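Local coordinates for protein putative TetR transcriptional regulator (Rhodococcus sp., PDB 2I10) that probably binds DNA as a helical, dimeric transcriptional regulator of the TetR family, and holds p-nitrophenol in a pocket, at residues M67-L72 against C107-A112; P81-A86 against G149-G154; A86-L91 against A187-A192; T137-F142 against A159-V164. All blocks are in the same frame, centred on the assembly; numbering follows the deposited sequence.

Interaction 1 (M67-L72 against C107-A112); sequences MCERTL and CMTVQA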
loop_
_atom_site.group_PDB
_atom_site.type_symbol
_atom_site.label_atom_id
_atom_site.label_comp_id
_atom_site.label_asym_id
_atom_site.label_seq_id
_atom_site.Cartn_x
_atom_site.Cartn_y
_atom_site.Cartn_z
HETATM N N MSE B 67 10.918 5.779 -0.873
HETATM C CA MSE B 67 9.883 6.818 -0.911
HETATM C C MSE B 67 9.124 6.672 -2.226
HETATM O O MSE B 67 9.756 6.735 -3.283
HETATM C CB MSE B 67 10.501 8.232 -0.760
HETATM C CG MSE B 67 10.174 9.042 0.563
HETATM SE SE MSE B 67 10.526 11.048 0.220
HETATM C CE MSE B 67 9.045 11.358 -0.927
ATOM N N CYS B 68 7.801 6.438 -2.180
ATOM C CA CYS B 68 6.949 6.500 -3.394
ATOM C C CYS B 68 7.041 7.900 -4.044
ATOM O O CYS B 68 7.249 8.038 -5.251
ATOM C CB CYS B 68 5.456 6.104 -3.082
ATOM S SG CYS B 68 5.125 4.214 -2.859
ATOM N N GLU B 69 6.928 8.925 -3.209
ATOM C CA GLU B 69 6.719 10.315 -3.647
ATOM C C GLU B 69 7.982 11.117 -3.992
ATOM O O GLU B 69 7.945 12.354 -3.945
ATOM C CB GLU B 69 5.951 11.082 -2.570
ATOM C CG GLU B 69 4.712 10.365 -2.069
ATOM C CD GLU B 69 4.954 9.422 -0.880
ATOM O OE1 GLU B 69 6.102 9.014 -0.597
ATOM O OE2 GLU B 69 3.958 9.094 -0.228
ATOM N N ARG B 70 9.080 10.434 -4.323
ATOM C CA ARG B 70 10.366 11.083 -4.630
ATOM C C ARG B 70 10.282 12.210 -5.666
ATOM O O ARG B 70 9.900 11.957 -6.808
ATOM C CB ARG B 70 11.379 10.011 -5.085
ATOM C CG ARG B 70 12.800 10.346 -4.682
ATOM C CD ARG B 70 12.938 10.528 -3.181
ATOM N NE ARG B 70 14.322 10.764 -2.821
ATOM C CZ ARG B 70 14.823 11.783 -2.113
ATOM N NH1 ARG B 70 14.068 12.730 -1.590
ATOM N NH2 ARG B 70 16.131 11.819 -1.874
ATOM N N THR B 71 10.688 13.431 -5.264
ATOM C CA THR B 71 10.521 14.648 -6.060
ATOM C C THR B 71 11.078 14.624 -7.482
ATOM O O THR B 71 10.375 14.989 -8.434
ATOM C CB THR B 71 10.938 15.993 -5.297
ATOM O OG1 THR B 71 10.917 17.062 -6.223
ATOM C CG2 THR B 71 12.311 15.955 -4.734
ATOM N N LEU B 72 12.327 14.192 -7.622
ATOM C CA LEU B 72 13.035 14.235 -8.908
ATOM C C LEU B 72 12.371 13.314 -9.933
ATOM O O LEU B 72 12.193 13.691 -11.088
ATOM C CB LEU B 72 14.535 13.906 -8.729
ATOM C CG LEU B 72 15.375 13.485 -9.968
ATOM C CD1 LEU B 72 15.457 14.569 -11.033
ATOM C CD2 LEU B 72 16.785 13.000 -9.625
ATOM N N CYS B 107 6.647 0.955 0.264
ATOM C CA CYS B 107 7.257 2.251 0.413
ATOM C C CYS B 107 6.827 2.845 1.732
ATOM O O CYS B 107 5.936 2.329 2.436
ATOM C CB CYS B 107 6.951 3.164 -0.753
ATOM S SG CYS B 107 5.254 3.777 -0.830
HETATM N N MSE B 108 7.477 3.921 2.106
HETATM C CA MSE B 108 7.315 4.419 3.441
HETATM C C MSE B 108 5.888 4.845 3.777
HETATM O O MSE B 108 5.400 4.618 4.887
HETATM C CB MSE B 108 8.316 5.536 3.673
HETATM C CG MSE B 108 9.767 5.052 3.675
HETATM SE SE MSE B 108 11.065 6.590 3.375
HETATM C CE MSE B 108 10.393 7.746 4.822
ATOM N N THR B 109 5.196 5.489 2.870
ATOM C CA THR B 109 3.760 5.732 3.163
ATOM C C THR B 109 2.902 4.473 3.430
ATOM O O THR B 109 2.015 4.473 4.301
ATOM C CB THR B 109 3.121 6.658 2.083
ATOM O OG1 THR B 109 3.850 7.888 2.138
ATOM C CG2 THR B 109 1.536 6.859 2.257
ATOM N N VAL B 110 3.150 3.419 2.679
ATOM C CA VAL B 110 2.514 2.141 2.977
ATOM C C VAL B 110 2.822 1.753 4.443
ATOM O O VAL B 110 1.908 1.526 5.226
ATOM C CB VAL B 110 2.918 1.022 1.973
ATOM C CG1 VAL B 110 2.560 -0.365 2.522
ATOM C CG2 VAL B 110 2.244 1.258 0.585
ATOM N N GLN B 111 4.104 1.734 4.808
ATOM C CA GLN B 111 4.550 1.459 6.190
ATOM C C GLN B 111 3.906 2.361 7.270
ATOM O O GLN B 111 3.451 1.855 8.334
ATOM C CB GLN B 111 6.086 1.539 6.250
ATOM C CG GLN B 111 6.757 0.299 5.673
ATOM C CD GLN B 111 6.469 -0.949 6.532
ATOM O OE1 GLN B 111 6.598 -0.897 7.763
ATOM N NE2 GLN B 111 6.083 -2.073 5.882
ATOM N N ALA B 112 3.863 3.677 7.003
ATOM C CA ALA B 112 3.245 4.638 7.935
ATOM C C ALA B 112 1.744 4.388 8.130
ATOM O O ALA B 112 1.187 4.775 9.146
ATOM C CB ALA B 112 3.474 6.078 7.468
HETATM O O HOH W 1 6.866 6.920 0.497
#
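Cys68 and Cys107 are joined by a disulfide, SG to SG 2.1 Å. The C-S-S-C torsion is -98°, a left-handed bridge. The two sulfurs leave their backbones differently. SG of Cys68 lies beside its own N and anti to the carbonyl carbon (chi1 -76°), while SG of Cys107 stands between N and the carbonyl carbon (chi1 72°). Cys107 is also the N-cap of helix 108-112.

Beside the bridge, Glu69 bends at chi2 and brings its carboxylate across the Thr109 side chain at about a right angle. Thr109 OG1 donates to OE2 of Glu69 at 2.7 Å, on the syn lone pair. Tyr169 OH also bonds this oxygen. OE1 of Glu69 takes a proton from a water that accepts from Cys68 N and Thr109 N. With an alanine in place of Glu69, the hydroxyls of Thr109 and Tyr169 would probably both lose this acceptor, and the water one of its three partners. Nearby, CG of Met67 meets SE of Met108 at 3.8 Å.

Helices 121-148 and 157-177 pack around this contact. The arrangement is a disulfide-linked, buried junction between the turn after helix 55-66 and the start of a short helix, inside an all-helical TetR-type fold.

Interaction 2 (P81-A86 against G149-G154); sequences PTAHEA and GDLPAG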
loop_
_atom_site.group_PDB
_atom_site.type_symbol
_atom_site.label_atom_id
_atom_site.label_comp_id
_atom_site.label_asym_id
_atom_site.label_seq_id
_atom_site.Cartn_x
_atom_site.Cartn_y
_atom_site.Cartn_z
ATOM N N PRO B 81 4.579 15.102 -22.563
ATOM C CA PRO B 81 3.710 16.023 -23.283
ATOM C C PRO B 81 2.213 15.944 -22.988
ATOM O O PRO B 81 1.498 16.849 -23.364
ATOM C CB PRO B 81 3.953 15.648 -24.760
ATOM C CG PRO B 81 5.210 14.845 -24.751
ATOM C CD PRO B 81 5.203 14.128 -23.480
ATOM N N THR B 82 1.738 14.851 -22.384
ATOM C CA THR B 82 0.316 14.714 -21.997
ATOM C C THR B 82 0.259 14.234 -20.559
ATOM O O THR B 82 1.234 13.678 -20.050
ATOM C CB THR B 82 -0.519 13.724 -22.918
ATOM O OG1 THR B 82 0.019 12.396 -22.860
ATOM C CG2 THR B 82 -0.582 14.194 -24.400
ATOM N N ALA B 83 -0.862 14.511 -19.897
ATOM C CA ALA B 83 -1.134 14.026 -18.534
ATOM C C ALA B 83 -1.112 12.491 -18.490
ATOM O O ALA B 83 -0.525 11.902 -17.566
ATOM C CB ALA B 83 -2.486 14.550 -18.059
ATOM N N HIS B 84 -1.747 11.854 -19.491
ATOM C CA HIS B 84 -1.722 10.394 -19.625
ATOM C C HIS B 84 -0.270 9.855 -19.659
ATOM O O HIS B 84 0.084 9.018 -18.844
ATOM C CB HIS B 84 -2.508 9.865 -20.839
ATOM C CG HIS B 84 -2.285 8.391 -21.071
ATOM N ND1 HIS B 84 -2.837 7.418 -20.259
ATOM C CD2 HIS B 84 -1.468 7.739 -21.933
ATOM C CE1 HIS B 84 -2.392 6.231 -20.632
ATOM N NE2 HIS B 84 -1.567 6.395 -21.653
ATOM N N GLU B 85 0.553 10.330 -20.596
ATOM C CA GLU B 85 1.956 9.889 -20.687
ATOM C C GLU B 85 2.761 10.191 -19.432
ATOM O O GLU B 85 3.636 9.386 -19.046
ATOM C CB GLU B 85 2.668 10.511 -21.893
ATOM C CG GLU B 85 3.892 9.730 -22.316
ATOM C CD GLU B 85 4.660 10.342 -23.501
ATOM O OE1 GLU B 85 4.051 11.031 -24.376
ATOM O OE2 GLU B 85 5.890 10.075 -23.568
ATOM N N ALA B 86 2.471 11.335 -18.804
ATOM C CA ALA B 86 3.087 11.739 -17.521
ATOM C C ALA B 86 2.859 10.687 -16.426
ATOM O O ALA B 86 3.804 10.171 -15.811
ATOM C CB ALA B 86 2.559 13.126 -17.053
ATOM N N GLY B 149 -5.470 20.675 -23.530
ATOM C CA GLY B 149 -6.619 20.003 -24.111
ATOM C C GLY B 149 -6.478 18.497 -24.238
ATOM O O GLY B 149 -7.322 17.876 -24.854
ATOM N N ASP B 150 -5.422 17.897 -23.679
ATOM C CA ASP B 150 -5.302 16.429 -23.711
ATOM C C ASP B 150 -6.080 15.774 -22.570
ATOM O O ASP B 150 -6.315 14.591 -22.585
ATOM C CB ASP B 150 -3.846 15.951 -23.694
ATOM C CG ASP B 150 -3.057 16.506 -22.521
ATOM O OD1 ASP B 150 -2.522 17.627 -22.643
ATOM O OD2 ASP B 150 -2.944 15.813 -21.491
ATOM N N LEU B 151 -6.450 16.563 -21.571
ATOM C CA LEU B 151 -7.418 16.137 -20.556
ATOM C C LEU B 151 -8.761 16.746 -20.917
ATOM O O LEU B 151 -8.861 17.955 -21.100
ATOM C CB LEU B 151 -6.976 16.565 -19.159
ATOM C CG LEU B 151 -7.222 15.656 -17.963
ATOM C CD1 LEU B 151 -6.803 14.177 -18.203
ATOM C CD2 LEU B 151 -6.472 16.247 -16.776
ATOM N N PRO B 152 -9.794 15.900 -21.079
ATOM C CA PRO B 152 -11.131 16.388 -21.465
ATOM C C PRO B 152 -11.662 17.391 -20.462
ATOM O O PRO B 152 -11.466 17.204 -19.258
ATOM C CB PRO B 152 -12.004 15.127 -21.464
ATOM C CG PRO B 152 -11.177 14.043 -20.896
ATOM C CD PRO B 152 -9.742 14.435 -20.921
ATOM N N ALA B 153 -12.344 18.431 -20.956
ATOM C CA ALA B 153 -12.862 19.478 -20.076
ATOM C C ALA B 153 -13.892 18.857 -19.134
ATOM O O ALA B 153 -14.613 17.974 -19.528
ATOM C CB ALA B 153 -13.483 20.601 -20.886
ATOM N N GLY B 154 -13.946 19.304 -17.881
ATOM C CA GLY B 154 -14.912 18.722 -16.938
ATOM C C GLY B 154 -14.333 17.496 -16.220
ATOM O O GLY B 154 -15.018 16.867 -15.421
HETATM O O HOH W 2 -3.654 13.105 -21.196
#
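Asp150 reaches across to the start of helix 83-98 and meets Thr82 and Ala83. Its CG stands between the backbone N and the carbonyl carbon (chi1 55°), which turns the carboxylate toward that helix end. CB comes first and lies 3.8 Å from CG2 of Thr82. CG follows and rests against CB of the same threonine, also at 3.8 Å, with the two side chains set obliquely. OD1 comes near Thr82 CA, 4.1 Å away. OD2 does the polar work. Ala83 N donates to Asp150 OD2 at 2.9 Å, and the bond is nearly straight at 167°. The donor meets the syn side of the oxygen, 35° out of the carboxylate plane. A water bridges the same oxygen to the next residue: it accepts from His84 N and probably donates to OD2.

Thr82 is the N-cap. Its OG1 accepts from Glu85 N at 3.1 Å, so the threonine and the aspartate serve different amides of the first turn. Beside them CB of Ala83 touches CD1 of Leu151 at 4.3 Å. Leu151 also packs on Phe142 and Ala145 of helix 121-148. Gly149, the first residue past that helix, has positive phi.

A buried acid is thus set at the amino end of a helix, where the first N-H groups have no acceptor within the helix. The helix dipole would probably stabilise its negative charge. In return the carboxylate ties the loop after helix 121-148 to the cap of helix 83-98.

Interaction 3 (A86-L91 against A187-A192); sequences AVLDFL and AAILAA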
loop_
_atom_site.group_PDB
_atom_site.type_symbol
_atom_site.label_atom_id
_atom_site.label_comp_id
_atom_site.label_asym_id
_atom_site.label_seq_id
_atom_site.Cartn_x
_atom_site.Cartn_y
_atom_site.Cartn_z
ATOM N N ALA B 86 2.471 11.335 -18.804
ATOM C CA ALA B 86 3.087 11.739 -17.521
ATOM C C ALA B 86 2.859 10.687 -16.426
ATOM O O ALA B 86 3.804 10.171 -15.811
ATOM C CB ALA B 86 2.559 13.126 -17.053
ATOM N N VAL B 87 1.590 10.389 -16.196
ATOM C CA VAL B 87 1.162 9.369 -15.235
ATOM C C VAL B 87 1.676 7.945 -15.577
ATOM O O VAL B 87 2.163 7.233 -14.677
ATOM C CB VAL B 87 -0.335 9.471 -15.015
ATOM C CG1 VAL B 87 -0.904 8.231 -14.259
ATOM C CG2 VAL B 87 -0.638 10.819 -14.261
ATOM N N LEU B 88 1.588 7.572 -16.860
ATOM C CA LEU B 88 2.112 6.311 -17.356
ATOM C C LEU B 88 3.609 6.116 -17.032
ATOM O O LEU B 88 4.006 5.067 -16.480
ATOM C CB LEU B 88 1.841 6.151 -18.863
ATOM C CG LEU B 88 2.570 4.955 -19.490
ATOM C CD1 LEU B 88 1.892 3.622 -19.174
ATOM C CD2 LEU B 88 2.658 5.104 -20.992
ATOM N N ASP B 89 4.416 7.110 -17.412
ATOM C CA ASP B 89 5.837 7.201 -17.119
ATOM C C ASP B 89 6.066 7.051 -15.623
ATOM O O ASP B 89 6.856 6.240 -15.182
ATOM C CB ASP B 89 6.269 8.619 -17.466
ATOM C CG ASP B 89 7.468 8.697 -18.343
ATOM O OD1 ASP B 89 7.341 8.254 -19.528
ATOM O OD2 ASP B 89 8.509 9.274 -17.868
ATOM N N PHE B 90 5.383 7.869 -14.835
ATOM C CA PHE B 90 5.510 7.792 -13.398
ATOM C C PHE B 90 5.204 6.395 -12.808
ATOM O O PHE B 90 5.973 5.849 -11.981
ATOM C CB PHE B 90 4.628 8.806 -12.716
ATOM C CG PHE B 90 4.884 8.881 -11.266
ATOM C CD1 PHE B 90 6.187 9.143 -10.807
ATOM C CD2 PHE B 90 3.875 8.650 -10.348
ATOM C CE1 PHE B 90 6.467 9.169 -9.446
ATOM C CE2 PHE B 90 4.145 8.695 -8.995
ATOM C CZ PHE B 90 5.431 8.949 -8.539
ATOM N N LEU B 91 4.086 5.828 -13.223
ATOM C CA LEU B 91 3.638 4.547 -12.633
ATOM C C LEU B 91 4.536 3.393 -12.999
ATOM O O LEU B 91 4.911 2.593 -12.114
ATOM C CB LEU B 91 2.160 4.233 -12.957
ATOM C CG LEU B 91 1.088 5.130 -12.378
ATOM C CD1 LEU B 91 -0.330 4.601 -12.830
ATOM C CD2 LEU B 91 1.182 5.311 -10.843
ATOM N N ALA B 187 -0.009 -4.191 -15.047
ATOM C CA ALA B 187 -0.972 -3.541 -14.173
ATOM C C ALA B 187 -0.847 -2.004 -14.139
ATOM O O ALA B 187 -1.879 -1.306 -14.104
ATOM C CB ALA B 187 -0.887 -4.106 -12.757
ATOM N N ALA B 188 0.390 -1.492 -14.114
ATOM C CA ALA B 188 0.619 -0.034 -14.090
ATOM C C ALA B 188 0.163 0.623 -15.399
ATOM O O ALA B 188 -0.403 1.698 -15.374
ATOM C CB ALA B 188 2.075 0.256 -13.818
ATOM N N ILE B 189 0.401 -0.055 -16.532
ATOM C CA ILE B 189 -0.083 0.357 -17.841
ATOM C C ILE B 189 -1.615 0.412 -17.881
ATOM O O ILE B 189 -2.178 1.385 -18.376
ATOM C CB ILE B 189 0.473 -0.537 -18.977
ATOM C CG1 ILE B 189 1.973 -0.259 -19.156
ATOM C CG2 ILE B 189 -0.256 -0.283 -20.297
ATOM C CD1 ILE B 189 2.735 -1.283 -20.064
ATOM N N LEU B 190 -2.290 -0.609 -17.352
ATOM C CA LEU B 190 -3.759 -0.540 -17.203
ATOM C C LEU B 190 -4.193 0.597 -16.274
ATOM O O LEU B 190 -5.186 1.292 -16.535
ATOM C CB LEU B 190 -4.293 -1.866 -16.668
ATOM C CG LEU B 190 -4.175 -3.106 -17.543
ATOM C CD1 LEU B 190 -4.508 -4.336 -16.714
ATOM C CD2 LEU B 190 -5.113 -2.986 -18.722
ATOM N N ALA B 191 -3.447 0.804 -15.190
ATOM C CA ALA B 191 -3.843 1.852 -14.243
ATOM C C ALA B 191 -3.779 3.226 -14.893
ATOM O O ALA B 191 -4.664 4.057 -14.674
ATOM C CB ALA B 191 -3.008 1.814 -12.944
ATOM N N ALA B 192 -2.759 3.435 -15.734
ATOM C CA ALA B 192 -2.567 4.722 -16.402
ATOM C C ALA B 192 -3.727 5.071 -17.351
ATOM O O ALA B 192 -4.027 6.257 -17.578
ATOM C CB ALA B 192 -1.246 4.752 -17.140
#
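Leu91 meets Ala188 and Ala191 across an interface in which no ring takes part. The aromatic ring of Phe90 lies on another side of its helix, among Leu74, Ala77 and Val168. CD1 of Leu91 lies 3.9 Å from the carbonyl O of Ala188. The same methyl is 3.9 Å from CB of Ala191. Leu91 CG sits beside the backbone N (chi1 -66°), and this sends CD1 in between the alanines of the partner helix.

Here two helices of the TetR-type C-terminal domain, 83-98 and 181-192, run nearly antiparallel, at 157°. Their axes come within 8.9 Å, a close approach that suits the alanine-rich face of 187-192. Helix 157-177 packs on both: Leu91 touches its Val168, and Ala188 its Leu171. The far side of 187-192 meets the second subunit, with Leu190 on Leu160 of that chain.

One turn away, Ala192 CB lies 3.7 Å from Leu88 CA, nearly at the backbone. Leu88 CG is anti to N (chi1 170°), and its CD1 passes at a slant over Ile189, 3.9 Å from CG1 of that residue. Val87 adds a looser touch, CG1 to Ala192 CA at 4.4 Å.

Interaction 4 (T137-F142 against A159-V164); sequences TVLDRF and ALARYV. With NPO (p-nitrophenol), chain C.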
loop_
_atom_site.group_PDB
_atom_site.type_symbol
_atom_site.label_atom_id
_atom_site.label_comp_id
_atom_site.label_asym_id
_atom_site.label_seq_id
_atom_site.Cartn_x
_atom_site.Cartn_y
_atom_site.Cartn_z
ATOM N N THR B 137 1.521 18.438 -7.360
ATOM C CA THR B 137 2.282 18.307 -8.610
ATOM C C THR B 137 1.464 17.614 -9.710
ATOM O O THR B 137 1.495 17.976 -10.900
ATOM C CB THR B 137 3.591 17.486 -8.357
ATOM O OG1 THR B 137 4.420 18.177 -7.397
ATOM C CG2 THR B 137 4.375 17.323 -9.631
ATOM N N VAL B 138 0.740 16.580 -9.305
ATOM C CA VAL B 138 -0.159 15.868 -10.204
ATOM C C VAL B 138 -1.307 16.796 -10.578
ATOM O O VAL B 138 -1.619 16.920 -11.731
ATOM C CB VAL B 138 -0.626 14.497 -9.544
ATOM C CG1 VAL B 138 -1.728 13.857 -10.337
ATOM C CG2 VAL B 138 0.549 13.555 -9.477
ATOM N N LEU B 139 -1.896 17.492 -9.616
ATOM C CA LEU B 139 -2.961 18.461 -9.924
ATOM C C LEU B 139 -2.482 19.587 -10.862
ATOM O O LEU B 139 -3.248 20.038 -11.736
ATOM C CB LEU B 139 -3.533 19.119 -8.626
ATOM C CG LEU B 139 -4.499 18.320 -7.738
ATOM C CD1 LEU B 139 -4.704 18.963 -6.352
ATOM C CD2 LEU B 139 -5.841 18.069 -8.484
ATOM N N ASP B 140 -1.258 20.072 -10.652
ATOM C CA ASP B 140 -0.695 21.131 -11.527
ATOM C C ASP B 140 -0.606 20.539 -12.904
ATOM O O ASP B 140 -0.933 21.208 -13.886
ATOM C CB ASP B 140 0.722 21.546 -11.082
ATOM C CG ASP B 140 0.723 22.409 -9.847
ATOM O OD1 ASP B 140 -0.356 22.970 -9.525
ATOM O OD2 ASP B 140 1.805 22.559 -9.188
ATOM N N ARG B 141 -0.178 19.274 -13.006
ATOM C CA ARG B 141 -0.072 18.630 -14.353
ATOM C C ARG B 141 -1.447 18.529 -15.046
ATOM O O ARG B 141 -1.553 18.704 -16.279
ATOM C CB ARG B 141 0.559 17.231 -14.291
ATOM C CG ARG B 141 0.973 16.603 -15.637
ATOM C CD ARG B 141 1.948 17.487 -16.422
ATOM N NE ARG B 141 2.127 17.118 -17.829
ATOM C CZ ARG B 141 1.329 17.537 -18.816
ATOM N NH1 ARG B 141 0.278 18.292 -18.575
ATOM N NH2 ARG B 141 1.595 17.210 -20.053
ATOM N N PHE B 142 -2.476 18.249 -14.243
ATOM C CA PHE B 142 -3.856 18.095 -14.731
ATOM C C PHE B 142 -4.419 19.460 -15.197
ATOM O O PHE B 142 -5.135 19.525 -16.195
ATOM C CB PHE B 142 -4.738 17.431 -13.673
ATOM C CG PHE B 142 -4.442 15.931 -13.470
ATOM C CD1 PHE B 142 -3.612 15.236 -14.340
ATOM C CD2 PHE B 142 -5.017 15.218 -12.419
ATOM C CE1 PHE B 142 -3.381 13.876 -14.186
ATOM C CE2 PHE B 142 -4.767 13.861 -12.274
ATOM C CZ PHE B 142 -3.960 13.192 -13.165
ATOM N N ALA B 159 -10.517 14.117 -7.867
ATOM C CA ALA B 159 -10.717 12.693 -7.875
ATOM C C ALA B 159 -9.623 11.927 -8.612
ATOM O O ALA B 159 -9.174 10.861 -8.147
ATOM C CB ALA B 159 -12.105 12.342 -8.477
ATOM N N LEU B 160 -9.239 12.431 -9.787
ATOM C CA LEU B 160 -8.250 11.744 -10.611
ATOM C C LEU B 160 -6.835 11.744 -9.977
ATOM O O LEU B 160 -6.112 10.757 -10.099
ATOM C CB LEU B 160 -8.219 12.333 -12.015
ATOM C CG LEU B 160 -7.357 11.595 -13.055
ATOM C CD1 LEU B 160 -7.837 10.151 -13.270
ATOM C CD2 LEU B 160 -7.455 12.359 -14.319
ATOM N N ALA B 161 -6.452 12.844 -9.318
ATOM C CA ALA B 161 -5.214 12.895 -8.492
ATOM C C ALA B 161 -5.197 11.861 -7.371
ATOM O O ALA B 161 -4.207 11.191 -7.158
ATOM C CB ALA B 161 -5.017 14.298 -7.888
ATOM N N ARG B 162 -6.304 11.765 -6.633
ATOM C CA ARG B 162 -6.457 10.776 -5.571
ATOM C C ARG B 162 -6.350 9.380 -6.154
ATOM O O ARG B 162 -5.722 8.505 -5.584
ATOM C CB ARG B 162 -7.816 10.997 -4.860
ATOM C CG ARG B 162 -8.001 10.266 -3.514
ATOM C CD ARG B 162 -6.957 10.706 -2.452
ATOM N NE ARG B 162 -7.138 12.097 -2.054
ATOM C CZ ARG B 162 -6.413 12.754 -1.147
ATOM N NH1 ARG B 162 -5.387 12.165 -0.528
ATOM N NH2 ARG B 162 -6.701 14.020 -0.887
ATOM N N TYR B 163 -6.940 9.157 -7.308
ATOM C CA TYR B 163 -6.817 7.845 -7.899
ATOM C C TYR B 163 -5.353 7.516 -8.221
ATOM O O TYR B 163 -4.922 6.402 -7.986
ATOM C CB TYR B 163 -7.665 7.707 -9.154
ATOM C CG TYR B 163 -7.179 6.581 -10.021
ATOM C CD1 TYR B 163 -7.571 5.266 -9.771
ATOM C CD2 TYR B 163 -6.313 6.828 -11.074
ATOM C CE1 TYR B 163 -7.102 4.242 -10.563
ATOM C CE2 TYR B 163 -5.820 5.798 -11.846
ATOM C CZ TYR B 163 -6.234 4.508 -11.593
ATOM O OH TYR B 163 -5.770 3.469 -12.404
ATOM N N VAL B 164 -4.613 8.467 -8.790
ATOM C CA VAL B 164 -3.178 8.246 -9.118
ATOM C C VAL B 164 -2.374 7.901 -7.889
ATOM O O VAL B 164 -1.492 7.062 -7.969
ATOM C CB VAL B 164 -2.509 9.474 -9.856
ATOM C CG1 VAL B 164 -0.973 9.269 -10.042
ATOM C CG2 VAL B 164 -3.185 9.712 -11.224
HETATM C C1 NPO C . -6.255 15.392 2.008
HETATM C C2 NPO C . -6.445 14.894 3.285
HETATM C C3 NPO C . -5.606 13.939 3.800
HETATM C C4 NPO C . -4.566 13.468 3.055
HETATM C C5 NPO C . -4.341 13.944 1.769
HETATM C C6 NPO C . -5.186 14.910 1.243
HETATM O OH NPO C . -3.789 12.519 3.634
HETATM N N1 NPO C . -7.179 16.384 1.583
HETATM O O2 NPO C . -8.015 16.769 2.413
HETATM O O3 NPO C . -7.171 16.879 0.451
#
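Phe142 and Leu160 meet at about a right angle, the leucine over the face of the ring. CD2 of Leu160 lies 4.1 Å from the centroid of the Phe142 ring, 27° off the normal, a CH-pi contact. Val138 O lies over the opposite face. Phe142 CG sits beside its backbone N (chi1 -72°), and the ring points edge-on into the partner helix. There its CE2 is 3.6 Å from Ala161 N, in the ring plane, and its CZ is 4.1 Å from CG2 of Val164. Leu139 and Val138 pack on Ala161: CD2 of Leu139 touches its CB at 3.9 Å, and CG1 of Val138 lies by its CA.

The segments cross at 133°, and Arg162 leaves the far side of its helix. Its chain bends twice and sets the edge of the guanidinium beside C5 and C6 of p-nitrophenol; the closest approach is doubtfully short. Replacing Arg162 by an alanine would probably leave Glu174 and Glu183 of the second subunit without their salt-bridge mate and open a gap beside the ligand.

Helices 121-148 and 157-177 pack here in a TetR-type C-terminal domain, and Arg162, with Arg131, Glu132 and Arg135, helps form the p-nitrophenol pocket at the subunit interface.

Overall arrangement
All four contacts are largely buried, but their chemistry differs. Interaction 1 lies about 4 Å from the centre of the chain and combines a covalent bridge with polar bonds and a water. Interaction 2, its centre about 23 Å out, joins a loop carboxylate to a helix start, with a small apolar touch. Interactions 3 and 4 are apolar helix packing, 13 Å apart between centres. Interactions 2 and 3 share helix 83-98. Its Val87 reaches Phe142 and Val164 of interaction 4, and Arg141 of interaction 4 packs on Pro81 and Thr82 of interaction 2. Tyr163 OH bonds Ala191 O between interactions 4 and 3. Phe90 touches the backbone of Cys68. Interactions 1, 3 and 4 also touch the second subunit; interaction 2 does not.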